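Local coordinates for protein 2-aminomuconic 6-semialdehyde dehydrogenase (Pseudomonas sp., PDB 7BZV) that oxidises 2-aminomuconic 6-semialdehyde with NAD+ as cofactor in the meta-cleavage pathway of 2-aminophenol breakdown, working as a tetramer, at residues T374-L379 and A383-E388; A259-A264 and S404-R409; A48-L53 and D223-T228. All coordinates share one frame; numbering follows the deposited sequence.

Contact 1: T374-L379 and A383-E388; sequences TVIAGL and ARVVRE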
ATOM      1  N   THR B 374      39.658  20.807  -3.152  1.00 30.57           N
ATOM      2  CA  THR B 374      40.024  21.490  -4.387  1.00 23.92           C
ATOM      3  C   THR B 374      38.763  21.947  -5.109  1.00 35.04           C
ATOM      4  O   THR B 374      37.747  21.240  -5.140  1.00 33.93           O
ATOM      5  CB  THR B 374      40.895  20.566  -5.254  1.00 39.02           C
ATOM      6  OG1 THR B 374      42.087  20.238  -4.524  1.00 34.69           O
ATOM      7  CG2 THR B 374      41.303  21.188  -6.590  1.00 40.97           C
ATOM      8  N   VAL B 375      38.832  23.136  -5.692  1.00 30.30           N
ATOM      9  CA  VAL B 375      37.750  23.639  -6.530  1.00 33.12           C
ATOM     10  C   VAL B 375      38.370  24.177  -7.807  1.00 33.02           C
ATOM     11  O   VAL B 375      39.288  25.000  -7.743  1.00 33.86           O
ATOM     12  CB  VAL B 375      36.938  24.747  -5.833  1.00 33.17           C
ATOM     13  CG1 VAL B 375      36.036  25.391  -6.841  1.00 36.95           C
ATOM     14  CG2 VAL B 375      36.159  24.191  -4.689  1.00 34.51           C
ATOM     15  N   ILE B 376      37.841  23.765  -8.963  1.00 31.22           N
ATOM     16  CA  ILE B 376      38.297  24.306 -10.235  1.00 28.82           C
ATOM     17  C   ILE B 376      37.152  25.009 -10.948  1.00 35.55           C
ATOM     18  O   ILE B 376      35.974  24.824 -10.627  1.00 32.48           O
ATOM     19  CB  ILE B 376      38.916  23.230 -11.160  1.00 36.61           C
ATOM     20  CG1 ILE B 376      37.927  22.073 -11.370  1.00 34.79           C
ATOM     21  CG2 ILE B 376      40.226  22.705 -10.581  1.00 43.69           C
ATOM     22  CD1 ILE B 376      38.365  21.034 -12.421  1.00 37.02           C
ATOM     23  N   ALA B 377      37.523  25.815 -11.943  1.00 32.89           N
ATOM     24  CA  ALA B 377      36.586  26.617 -12.713  1.00 31.97           C
ATOM     25  C   ALA B 377      37.178  26.885 -14.089  1.00 36.63           C
ATOM     26  O   ALA B 377      38.360  26.644 -14.343  1.00 36.28           O
ATOM     27  CB  ALA B 377      36.272  27.933 -11.995  1.00 35.67           C
ATOM     28  N   GLY B 378      36.351  27.416 -14.967  1.00 34.20           N
ATOM     29  CA  GLY B 378      36.816  27.892 -16.247  1.00 39.20           C
ATOM     30  C   GLY B 378      36.640  26.931 -17.402  1.00 38.52           C
ATOM     31  O   GLY B 378      36.963  27.296 -18.536  1.00 43.31           O
ATOM     32  N   LEU B 379      36.168  25.717 -17.171  1.00 38.41           N
ATOM     33  CA  LEU B 379      36.155  24.748 -18.256  1.00 35.90           C
ATOM     34  C   LEU B 379      34.760  24.605 -18.855  1.00 42.88           C
ATOM     35  O   LEU B 379      33.746  25.017 -18.279  1.00 34.66           O
ATOM     36  CB  LEU B 379      36.668  23.391 -17.777  1.00 45.39           C
ATOM     37  CG  LEU B 379      38.070  23.419 -17.167  1.00 52.37           C
ATOM     38  CD1 LEU B 379      38.484  22.030 -16.705  1.00 63.68           C
ATOM     39  CD2 LEU B 379      39.100  24.003 -18.163  1.00 46.55           C
ATOM     40  N   ALA B 383      34.890  19.159 -20.959  1.00 46.72           N
ATOM     41  CA  ALA B 383      36.227  18.786 -20.520  1.00 44.14           C
ATOM     42  C   ALA B 383      36.161  17.491 -19.724  1.00 52.03           C
ATOM     43  O   ALA B 383      35.160  17.194 -19.065  1.00 41.63           O
ATOM     44  CB  ALA B 383      36.849  19.884 -19.669  1.00 49.59           C
ATOM     45  N   ARG B 384      37.261  16.733 -19.756  1.00 45.11           N
ATOM     46  CA  ARG B 384      37.250  15.394 -19.175  1.00 43.58           C
ATOM     47  C   ARG B 384      37.048  15.432 -17.666  1.00 33.68           C
ATOM     48  O   ARG B 384      36.291  14.620 -17.109  1.00 41.39           O
ATOM     49  CB  ARG B 384      38.556  14.677 -19.483  1.00 44.08           C
ATOM     50  CG  ARG B 384      38.771  14.310 -20.932  1.00 57.42           C
ATOM     51  CD  ARG B 384      40.032  13.441 -21.077  1.00 61.45           C
ATOM     52  NE  ARG B 384      39.930  12.250 -20.234  1.00 67.89           N
ATOM     53  CZ  ARG B 384      40.959  11.596 -19.706  1.00 52.55           C
ATOM     54  NH1 ARG B 384      42.206  11.995 -19.941  1.00 50.31           N
ATOM     55  NH2 ARG B 384      40.732  10.528 -18.946  1.00 54.19           N
ATOM     56  N   VAL B 385      37.745  16.339 -16.980  1.00 37.10           N
ATOM     57  CA  VAL B 385      37.615  16.448 -15.532  1.00 44.17           C
ATOM     58  C   VAL B 385      36.245  16.947 -15.103  1.00 38.06           C
ATOM     59  O   VAL B 385      35.908  16.860 -13.921  1.00 40.69           O
ATOM     60  CB  VAL B 385      38.688  17.378 -14.915  1.00 47.69           C
ATOM     61  CG1 VAL B 385      40.063  16.765 -15.060  1.00 47.64           C
ATOM     62  CG2 VAL B 385      38.669  18.756 -15.543  1.00 42.19           C
ATOM     63  N   VAL B 386      35.459  17.501 -16.022  1.00 39.25           N
ATOM     64  CA  VAL B 386      34.100  17.911 -15.694  1.00 34.08           C
ATOM     65  C   VAL B 386      33.128  16.758 -15.863  1.00 41.96           C
ATOM     66  O   VAL B 386      32.077  16.742 -15.196  1.00 36.13           O
ATOM     67  CB  VAL B 386      33.664  19.105 -16.559  1.00 42.89           C
ATOM     68  CG1 VAL B 386      32.276  19.592 -16.172  1.00 40.43           C
ATOM     69  CG2 VAL B 386      34.682  20.242 -16.423  1.00 44.05           C
ATOM     70  N   ARG B 387      33.463  15.769 -16.696  1.00 38.05           N
ATOM     71  CA  ARG B 387      32.536  14.685 -16.975  1.00 40.55           C
ATOM     72  C   ARG B 387      32.881  13.379 -16.285  1.00 31.70           C
ATOM     73  O   ARG B 387      31.968  12.626 -15.948  1.00 38.81           O
ATOM     74  CB  ARG B 387      32.460  14.446 -18.485  1.00 36.06           C
ATOM     75  CG  ARG B 387      32.085  15.691 -19.276  1.00 40.47           C
ATOM     76  CD  ARG B 387      31.728  15.351 -20.731  1.00 47.55           C
ATOM     77  NE  ARG B 387      30.498  14.569 -20.865  1.00 42.41           N
ATOM     78  CZ  ARG B 387      29.276  15.089 -20.943  1.00 42.45           C
ATOM     79  NH1 ARG B 387      29.108  16.397 -20.865  1.00 33.75           N
ATOM     80  NH2 ARG B 387      28.216  14.301 -21.083  1.00 39.34           N
ATOM     81  N   GLU B 388      34.160  13.108 -16.044  1.00 39.03           N
ATOM     82  CA  GLU B 388      34.630  11.822 -15.541  1.00 34.11           C
ATOM     83  C   GLU B 388      34.678  11.819 -14.023  1.00 30.21           C
ATOM     84  O   GLU B 388      35.135  12.786 -13.407  1.00 36.96           O
ATOM     85  CB  GLU B 388      36.018  11.508 -16.114  1.00 37.14           C
ATOM     86  CG  GLU B 388      36.010  11.503 -17.622  1.00 45.42           C
ATOM     87  CD  GLU B 388      37.332  11.103 -18.252  1.00 56.28           C
ATOM     88  OE1 GLU B 388      38.231  10.581 -17.553  1.00 47.93           O
ATOM     89  OE2 GLU B 388      37.457  11.319 -19.469  1.00 51.32           O
TER
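Leu379 and Val385 make the closest approach of this contact, with CD1 of Leu379 and CG2 of Val385 3.5 Å apart, tighter than an ordinary methyl-methyl contact. The two side chains meet at a slant. CG2 of Val385 points into the notch between two methyls, CD1 of Leu379 and CD1 of Ile376, the latter at 3.9 Å. It lies between the backbone N and the carbonyl carbon of its own residue (chi1 -67° for CG1), and Ile376 places CG1 in the same kind of position (chi1 55°), then runs on extended to CD1. Nearer the turn, CB of Leu379 rests 4.0 Å from CB of Ala383, the N-cap residue of helix 384-387, and CG2 of Val386 touches that same CB of Leu379.

Farther out, the short helix is held from several directions. Backbone N atoms of Arg384 and Val385 are bound by the carboxylate of Glu348, so the helix start has an acidic partner from helix 332-348. On the far side of the helix Arg384 grips Glu388 side-on: NE to OE2 is 2.8 Å and nearly straight (172°), and NH2 reaches OE1. Tyr341 OH also binds OE1. At the helix end, Lys257 NZ bonds to the carbonyl oxygens of Val385 and Glu388.

The pairing belongs to a beta-alpha-beta unit in which strand 374-377 leads through helix 384-387 to the parallel strand 394-400. Across the interface the chemistry is wholly apolar, which suggests that the helix is seated here by the fit of aliphatic groups, while polar and charged partners hold its two ends.

Contact 2: A259-A264 and S404-R409; sequences AAVIFA and SEVIRR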
ATOM      1  N   ALA B 259      25.486  16.407  -9.913  1.00 30.92           N
ATOM      2  CA  ALA B 259      25.338  17.845 -10.023  1.00 30.58           C
ATOM      3  C   ALA B 259      24.712  18.464  -8.778  1.00 22.09           C
ATOM      4  O   ALA B 259      23.778  17.919  -8.188  1.00 28.04           O
ATOM      5  CB  ALA B 259      24.479  18.202 -11.236  1.00 25.50           C
ATOM      6  N   ALA B 260      25.241  19.616  -8.410  1.00 25.25           N
ATOM      7  CA  ALA B 260      24.622  20.545  -7.480  1.00 24.89           C
ATOM      8  C   ALA B 260      24.153  21.758  -8.251  1.00 24.65           C
ATOM      9  O   ALA B 260      24.904  22.297  -9.073  1.00 26.98           O
ATOM     10  CB  ALA B 260      25.615  20.978  -6.403  1.00 27.52           C
ATOM     11  N   VAL B 261      22.931  22.210  -7.957  1.00 25.46           N
ATOM     12  CA  VAL B 261      22.308  23.344  -8.629  1.00 25.68           C
ATOM     13  C   VAL B 261      21.925  24.376  -7.565  1.00 27.93           C
ATOM     14  O   VAL B 261      21.015  24.129  -6.757  1.00 22.94           O
ATOM     15  CB  VAL B 261      21.076  22.917  -9.452  1.00 24.45           C
ATOM     16  CG1 VAL B 261      20.506  24.083 -10.202  1.00 29.21           C
ATOM     17  CG2 VAL B 261      21.440  21.830 -10.406  1.00 26.76           C
ATOM     18  N   ILE B 262      22.562  25.549  -7.613  1.00 29.68           N
ATOM     19  CA  ILE B 262      22.418  26.580  -6.595  1.00 26.30           C
ATOM     20  C   ILE B 262      21.822  27.830  -7.232  1.00 21.22           C
ATOM     21  O   ILE B 262      22.472  28.505  -8.044  1.00 25.73           O
ATOM     22  CB  ILE B 262      23.757  26.875  -5.914  1.00 25.62           C
ATOM     23  CG1 ILE B 262      24.300  25.554  -5.330  1.00 30.65           C
ATOM     24  CG2 ILE B 262      23.576  27.970  -4.826  1.00 28.41           C
ATOM     25  CD1 ILE B 262      25.766  25.607  -5.072  1.00 39.47           C
ATOM     26  N   PHE B 263      20.587  28.130  -6.870  1.00 26.42           N
ATOM     27  CA  PHE B 263      19.880  29.306  -7.337  1.00 25.67           C
ATOM     28  C   PHE B 263      20.154  30.514  -6.448  1.00 27.17           C
ATOM     29  O   PHE B 263      20.452  30.412  -5.250  1.00 25.05           O
ATOM     30  CB  PHE B 263      18.360  29.038  -7.413  1.00 22.68           C
ATOM     31  CG  PHE B 263      17.985  28.113  -8.555  1.00 26.29           C
ATOM     32  CD1 PHE B 263      17.721  28.614  -9.829  1.00 31.27           C
ATOM     33  CD2 PHE B 263      17.937  26.755  -8.357  1.00 22.64           C
ATOM     34  CE1 PHE B 263      17.405  27.763 -10.868  1.00 29.99           C
ATOM     35  CE2 PHE B 263      17.595  25.870  -9.405  1.00 26.00           C
ATOM     36  CZ  PHE B 263      17.348  26.374 -10.647  1.00 25.20           C
ATOM     37  N   ALA B 264      20.022  31.686  -7.066  1.00 26.16           N
ATOM     38  CA  ALA B 264      20.304  32.932  -6.368  1.00 27.40           C
ATOM     39  C   ALA B 264      19.382  33.159  -5.176  1.00 27.46           C
ATOM     40  O   ALA B 264      19.769  33.867  -4.231  1.00 30.04           O
ATOM     41  CB  ALA B 264      20.203  34.090  -7.363  1.00 28.34           C
ATOM     42  N   SER B 404      15.737  26.113 -17.504  1.00 28.03           N
ATOM     43  CA  SER B 404      15.777  25.127 -18.585  1.00 31.90           C
ATOM     44  C   SER B 404      17.209  24.746 -18.916  1.00 35.93           C
ATOM     45  O   SER B 404      17.533  23.561 -19.116  1.00 28.50           O
ATOM     46  CB  SER B 404      15.072  25.690 -19.824  1.00 41.51           C
ATOM     47  OG  SER B 404      13.719  25.941 -19.547  1.00 81.80           O
ATOM     48  N   GLU B 405      18.082  25.746 -18.981  1.00 30.25           N
ATOM     49  CA  GLU B 405      19.493  25.502 -19.254  1.00 31.11           C
ATOM     50  C   GLU B 405      20.099  24.584 -18.207  1.00 31.11           C
ATOM     51  O   GLU B 405      20.828  23.647 -18.533  1.00 29.91           O
ATOM     52  CB  GLU B 405      20.249  26.844 -19.280  1.00 31.78           C
ATOM     53  CG  GLU B 405      21.757  26.737 -19.425  1.00 34.14           C
ATOM     54  CD  GLU B 405      22.508  27.956 -18.853  1.00 34.80           C
ATOM     55  OE1 GLU B 405      21.875  28.996 -18.559  1.00 29.40           O
ATOM     56  OE2 GLU B 405      23.732  27.865 -18.712  1.00 29.80           O
ATOM     57  N   VAL B 406      19.833  24.851 -16.928  1.00 29.73           N
ATOM     58  CA  VAL B 406      20.611  24.128 -15.930  1.00 25.62           C
ATOM     59  C   VAL B 406      20.090  22.694 -15.798  1.00 28.15           C
ATOM     60  O   VAL B 406      20.863  21.773 -15.511  1.00 24.58           O
ATOM     61  CB  VAL B 406      20.641  24.880 -14.577  1.00 24.52           C
ATOM     62  CG1 VAL B 406      19.325  24.789 -13.871  1.00 23.70           C
ATOM     63  CG2 VAL B 406      21.765  24.329 -13.708  1.00 29.61           C
ATOM     64  N   ILE B 407      18.796  22.459 -16.054  1.00 26.06           N
ATOM     65  CA  ILE B 407      18.297  21.079 -16.060  1.00 26.24           C
ATOM     66  C   ILE B 407      19.012  20.281 -17.146  1.00 25.01           C
ATOM     67  O   ILE B 407      19.517  19.173 -16.909  1.00 29.04           O
ATOM     68  CB  ILE B 407      16.763  21.061 -16.236  1.00 25.89           C
ATOM     69  CG1 ILE B 407      16.099  21.647 -14.995  1.00 28.40           C
ATOM     70  CG2 ILE B 407      16.252  19.666 -16.545  1.00 26.40           C
ATOM     71  CD1 ILE B 407      14.711  22.167 -15.198  1.00 28.16           C
ATOM     72  N   ARG B 408      19.093  20.850 -18.354  0.63 29.82           N
ATOM     73  CA  ARG B 408      19.752  20.154 -19.454  0.63 28.73           C
ATOM     74  C   ARG B 408      21.204  19.855 -19.103  0.63 29.02           C
ATOM     75  O   ARG B 408      21.681  18.733 -19.286  0.63 26.97           O
ATOM     76  CB  ARG B 408      19.660  20.982 -20.745  0.63 31.50           C
ATOM     77  CG  ARG B 408      20.601  20.513 -21.865  0.63 42.02           C
ATOM     78  CD  ARG B 408      20.499  21.394 -23.130  0.63 47.50           C
ATOM     79  NE  ARG B 408      21.011  22.759 -22.946  0.63 37.01           N
ATOM     80  CZ  ARG B 408      22.293  23.063 -22.783  0.63 33.24           C
ATOM     81  NH1 ARG B 408      23.220  22.108 -22.780  0.63 34.87           N
ATOM     82  NH2 ARG B 408      22.646  24.319 -22.626  0.63 28.45           N
ATOM     83  N   ARG B 409      21.915  20.839 -18.562  1.00 28.78           N
ATOM     84  CA  ARG B 409      23.320  20.621 -18.253  1.00 27.05           C
ATOM     85  C   ARG B 409      23.503  19.654 -17.095  1.00 32.62           C
ATOM     86  O   ARG B 409      24.447  18.854 -17.091  1.00 25.04           O
ATOM     87  CB  ARG B 409      23.988  21.970 -17.958  1.00 27.24           C
ATOM     88  CG  ARG B 409      23.930  22.953 -19.150  1.00 37.07           C
ATOM     89  CD  ARG B 409      24.449  24.352 -18.778  1.00 32.26           C
ATOM     90  NE  ARG B 409      25.872  24.330 -18.434  1.00 31.05           N
ATOM     91  CZ  ARG B 409      26.508  25.345 -17.847  1.00 38.25           C
ATOM     92  NH1 ARG B 409      25.854  26.463 -17.547  1.00 28.04           N
ATOM     93  NH2 ARG B 409      27.799  25.247 -17.567  1.00 31.20           N
TER
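Val261 and Val406 point their methyls at each other tip to tip, CG1 of Val261 lying 3.7 Å from CG2 of Val406 and 3.9 Å from its CG1. With its CG1 anti to the backbone N (chi1 -176°), Val261 sends that methyl between both branches of Val406. This is the tight part. Phe263 adds a looser touch: its CZ comes to 4.1 Å from CG1 of Val406, approaching obliquely, and the ring also stacks edge-to-face on Phe400.

The opposite side of helix 403-411 is different. Ser404 and Arg408 are exposed, and Ser404 packs on Glu488 of the second subunit. Along the helix flank, Arg409 NH1 meets Glu405 OE2 at 2.8 Å, a bent bond (136°) one turn apart, and Arg409 NE forms a further salt bridge with Asp381.

Tyr294 of strand 290-296 also touches Val406, and strands 290-296 and 418-422 flank strand 258-262 in the seven-stranded sheet. The helix thus covers one face of the sheet, while Ile262 faces helix 268-280 instead. Only methyls and CZ of the Phe263 ring meet across the interface, so the helix is fitted to the strand by apolar packing, and the salt bridges stay on its flank.

Contact 3: A48-L53 and D223-T228; sequences AGHRAL and DISAIT. With SO4 (sulfate ion), chain H.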
ATOM      1  N   ALA B  48      28.128 -23.915   2.771  1.00 37.58           N
ATOM      2  CA  ALA B  48      27.681 -23.707   4.140  1.00 49.26           C
ATOM      3  C   ALA B  48      26.412 -22.842   4.206  1.00 44.43           C
ATOM      4  O   ALA B  48      25.555 -23.067   5.064  1.00 35.39           O
ATOM      5  CB  ALA B  48      28.796 -23.073   4.965  1.00 42.29           C
ATOM      6  N   GLY B  49      26.259 -21.857   3.320  1.00 39.09           N
ATOM      7  CA  GLY B  49      25.046 -21.046   3.359  1.00 34.97           C
ATOM      8  C   GLY B  49      23.817 -21.849   2.976  1.00 39.16           C
ATOM      9  O   GLY B  49      22.794 -21.820   3.667  1.00 35.36           O
ATOM     10  N   HIS B  50      23.910 -22.592   1.870  1.00 40.26           N
ATOM     11  CA  HIS B  50      22.801 -23.440   1.453  1.00 40.36           C
ATOM     12  C   HIS B  50      22.476 -24.468   2.532  1.00 38.52           C
ATOM     13  O   HIS B  50      21.305 -24.797   2.753  1.00 35.42           O
ATOM     14  CB  HIS B  50      23.135 -24.115   0.113  1.00 43.23           C
ATOM     15  CG  HIS B  50      22.963 -23.207  -1.063  1.00 36.03           C
ATOM     16  ND1 HIS B  50      21.739 -22.684  -1.423  1.00 41.36           N
ATOM     17  CD2 HIS B  50      23.868 -22.671  -1.918  1.00 35.89           C
ATOM     18  CE1 HIS B  50      21.891 -21.888  -2.466  1.00 43.50           C
ATOM     19  NE2 HIS B  50      23.177 -21.848  -2.774  1.00 43.83           N
ATOM     20  N   ARG B  51      23.492 -24.986   3.218  1.00 39.93           N
ATOM     21  CA  ARG B  51      23.217 -25.948   4.283  1.00 46.37           C
ATOM     22  C   ARG B  51      22.540 -25.265   5.463  1.00 39.14           C
ATOM     23  O   ARG B  51      21.640 -25.840   6.083  1.00 40.54           O
ATOM     24  CB  ARG B  51      24.513 -26.644   4.713  1.00 45.96           C
ATOM     25  CG  ARG B  51      24.414 -27.510   5.970  1.00 76.14           C
ATOM     26  CD  ARG B  51      25.820 -27.863   6.530  1.00 79.62           C
ATOM     27  NE  ARG B  51      26.745 -28.197   5.450  1.00 59.59           N
ATOM     28  CZ  ARG B  51      28.010 -27.796   5.379  1.00 61.31           C
ATOM     29  NH1 ARG B  51      28.546 -27.057   6.342  1.00 85.28           N
ATOM     30  NH2 ARG B  51      28.740 -28.138   4.335  1.00 53.82           N
ATOM     31  N   ALA B  52      22.942 -24.029   5.780  1.00 38.52           N
ATOM     32  CA  ALA B  52      22.269 -23.288   6.849  1.00 39.15           C
ATOM     33  C   ALA B  52      20.777 -23.139   6.567  1.00 37.10           C
ATOM     34  O   ALA B  52      19.948 -23.194   7.486  1.00 33.32           O
ATOM     35  CB  ALA B  52      22.934 -21.927   7.021  1.00 44.31           C
ATOM     36  N   LEU B  53      20.406 -22.979   5.302  1.00 32.52           N
ATOM     37  CA  LEU B  53      18.997 -22.861   4.985  1.00 28.30           C
ATOM     38  C   LEU B  53      18.257 -24.177   5.167  1.00 49.11           C
ATOM     39  O   LEU B  53      17.021 -24.169   5.181  1.00 41.44           O
ATOM     40  CB  LEU B  53      18.839 -22.358   3.546  1.00 36.62           C
ATOM     41  CG  LEU B  53      19.425 -20.960   3.326  1.00 49.39           C
ATOM     42  CD1 LEU B  53      19.288 -20.534   1.881  1.00 50.70           C
ATOM     43  CD2 LEU B  53      18.725 -19.982   4.251  1.00 44.98           C
ATOM     44  N   ASP B 223      26.075 -21.500  -7.759  1.00 40.56           N
ATOM     45  CA  ASP B 223      25.107 -21.697  -6.681  1.00 70.69           C
ATOM     46  C   ASP B 223      24.851 -20.432  -5.865  1.00 56.15           C
ATOM     47  O   ASP B 223      24.105 -20.479  -4.877  1.00 37.19           O
ATOM     48  CB  ASP B 223      25.565 -22.822  -5.735  1.00 93.69           C
ATOM     49  CG  ASP B 223      25.689 -24.166  -6.437  1.00 78.25           C
ATOM     50  OD1 ASP B 223      24.978 -24.361  -7.450  1.00 52.28           O
ATOM     51  OD2 ASP B 223      26.479 -25.019  -5.965  1.00 78.08           O
ATOM     52  N   ILE B 224      25.472 -19.317  -6.224  1.00 46.41           N
ATOM     53  CA  ILE B 224      25.065 -18.042  -5.655  1.00 39.85           C
ATOM     54  C   ILE B 224      23.651 -17.713  -6.132  1.00 48.31           C
ATOM     55  O   ILE B 224      23.269 -18.006  -7.270  1.00 41.47           O
ATOM     56  CB  ILE B 224      26.075 -16.958  -6.055  1.00 42.38           C
ATOM     57  CG1 ILE B 224      26.267 -15.943  -4.917  1.00 57.39           C
ATOM     58  CG2 ILE B 224      25.623 -16.294  -7.328  1.00 44.22           C
ATOM     59  CD1 ILE B 224      26.949 -16.512  -3.684  1.00 56.94           C
ATOM     60  N   SER B 225      22.854 -17.113  -5.264  1.00 34.33           N
ATOM     61  CA  SER B 225      21.439 -16.901  -5.573  1.00 53.24           C
ATOM     62  C   SER B 225      21.155 -15.479  -6.029  1.00 56.04           C
ATOM     63  O   SER B 225      20.118 -15.221  -6.663  1.00 39.60           O
ATOM     64  CB  SER B 225      20.574 -17.248  -4.357  1.00 57.18           C
ATOM     65  OG  SER B 225      20.871 -18.548  -3.852  1.00 50.74           O
ATOM     66  N   ALA B 226      22.057 -14.564  -5.723  1.00 42.88           N
ATOM     67  CA  ALA B 226      21.919 -13.171  -6.110  1.00 39.58           C
ATOM     68  C   ALA B 226      23.247 -12.522  -5.792  1.00 36.81           C
ATOM     69  O   ALA B 226      24.031 -13.040  -4.985  1.00 35.21           O
ATOM     70  CB  ALA B 226      20.765 -12.479  -5.375  1.00 40.33           C
ATOM     71  N   ILE B 227      23.519 -11.412  -6.469  1.00 38.56           N
ATOM     72  CA  ILE B 227      24.767 -10.682  -6.270  1.00 37.64           C
ATOM     73  C   ILE B 227      24.410  -9.226  -6.082  1.00 38.84           C
ATOM     74  O   ILE B 227      23.724  -8.639  -6.928  1.00 32.95           O
ATOM     75  CB  ILE B 227      25.769 -10.814  -7.429  1.00 49.49           C
ATOM     76  CG1 ILE B 227      26.073 -12.270  -7.759  1.00 59.21           C
ATOM     77  CG2 ILE B 227      27.071 -10.096  -7.072  1.00 64.62           C
ATOM     78  CD1 ILE B 227      26.514 -12.472  -9.210  1.00 81.75           C
ATOM     79  N   THR B 228      24.854  -8.655  -4.975  1.00 36.89           N
ATOM     80  CA  THR B 228      24.676  -7.246  -4.695  1.00 40.92           C
ATOM     81  C   THR B 228      26.057  -6.610  -4.697  1.00 43.41           C
ATOM     82  O   THR B 228      27.004  -7.169  -4.132  1.00 52.10           O
ATOM     83  CB  THR B 228      23.960  -7.023  -3.353  1.00 56.02           C
ATOM     84  OG1 THR B 228      23.415  -5.687  -3.328  1.00 51.77           O
ATOM     85  CG2 THR B 228      24.921  -7.260  -2.190  1.00 51.34           C
TER
HETATM   86  S   SO4 H 502      19.869 -20.767  -7.228  1.00 99.53           S
HETATM   87  O1  SO4 H 502      19.824 -20.989  -5.787  1.00121.84           O
HETATM   88  O2  SO4 H 502      19.838 -19.342  -7.517  1.00117.53           O
HETATM   89  O3  SO4 H 502      18.719 -21.397  -7.866  1.00105.19           O
HETATM   90  O4  SO4 H 502      21.102 -21.348  -7.752  1.00127.16           O
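The carbonyl oxygen of Asp223 accepts a hydrogen bond from NE2 of His50, at 2.7 Å and nearly straight (173°). The oxygen lies in the plane of the imidazole, at the ring edge, while the donor is tilted modestly from the carbonyl plane. This single bond spans the gap between helix 39-52 and the loop that leads into strand 226-230. His50 holds its CG beside the backbone N and anti to the carbonyl carbon (chi1 -78°), which carries the ring away from the helix and toward Asp223.

Around the bond the packing is light. CB of Asp223 lies 3.9 Å from NE2, and the ring stands almost perpendicular to the carboxylate. That carboxylate has its main partner across a subunit boundary, where OD1 forms a salt bridge with Arg414 of the third subunit; its other oxygen, OD2, is 5.6 Å from NE2, and any electrostatic influence on the imidazole is probably small. On the other flank CE1 of His50 approaches OG of Ser225 at 3.8 Å. The hydroxyl is itself held by the backbone N of Val146, and it donates to O1 of a sulfate ion at 3.3 Å, an ion probably brought by the crystallisation liquor. An alanine in place of His50 would remove the imidazole donor and probably leave the Asp223 carbonyl without this mate, opening a gap between helix and loop.

Val146 of strand 134-150 touches His50 too, and Val46 and Lys47 of helix 39-52 lie against Asp223. Backbone bonds join Ser225 and Ala226 to strand 134-150, so the contact ties helix 39-52 to the start of strand 226-230, which lies between strands 134-150 and 250-253.

How the contacts relate
Contacts 1 and 2 belong to one region, their centres 16 Å and nearest atoms about 6 Å apart. Both rest on the seven-stranded sheet that includes strands 258-262, 374-377 and 394-400, and along the chain contact 1 is nested within the loop that contact 2 closes. Contact 3 comes first in sequence and lies on the opposite side of the chain's centre, its centre about 44 and 45 Å from theirs, where helix 39-52 meets a strand of a separate mixed sheet. The division suits an aldehyde dehydrogenase, whose cofactor-binding and catalytic domains are built on different sheets. Asp223 of contact 3 is salt-bridged to a third subunit, and Ser404 beside contact 2 packs on a second, consistent with a tetramer.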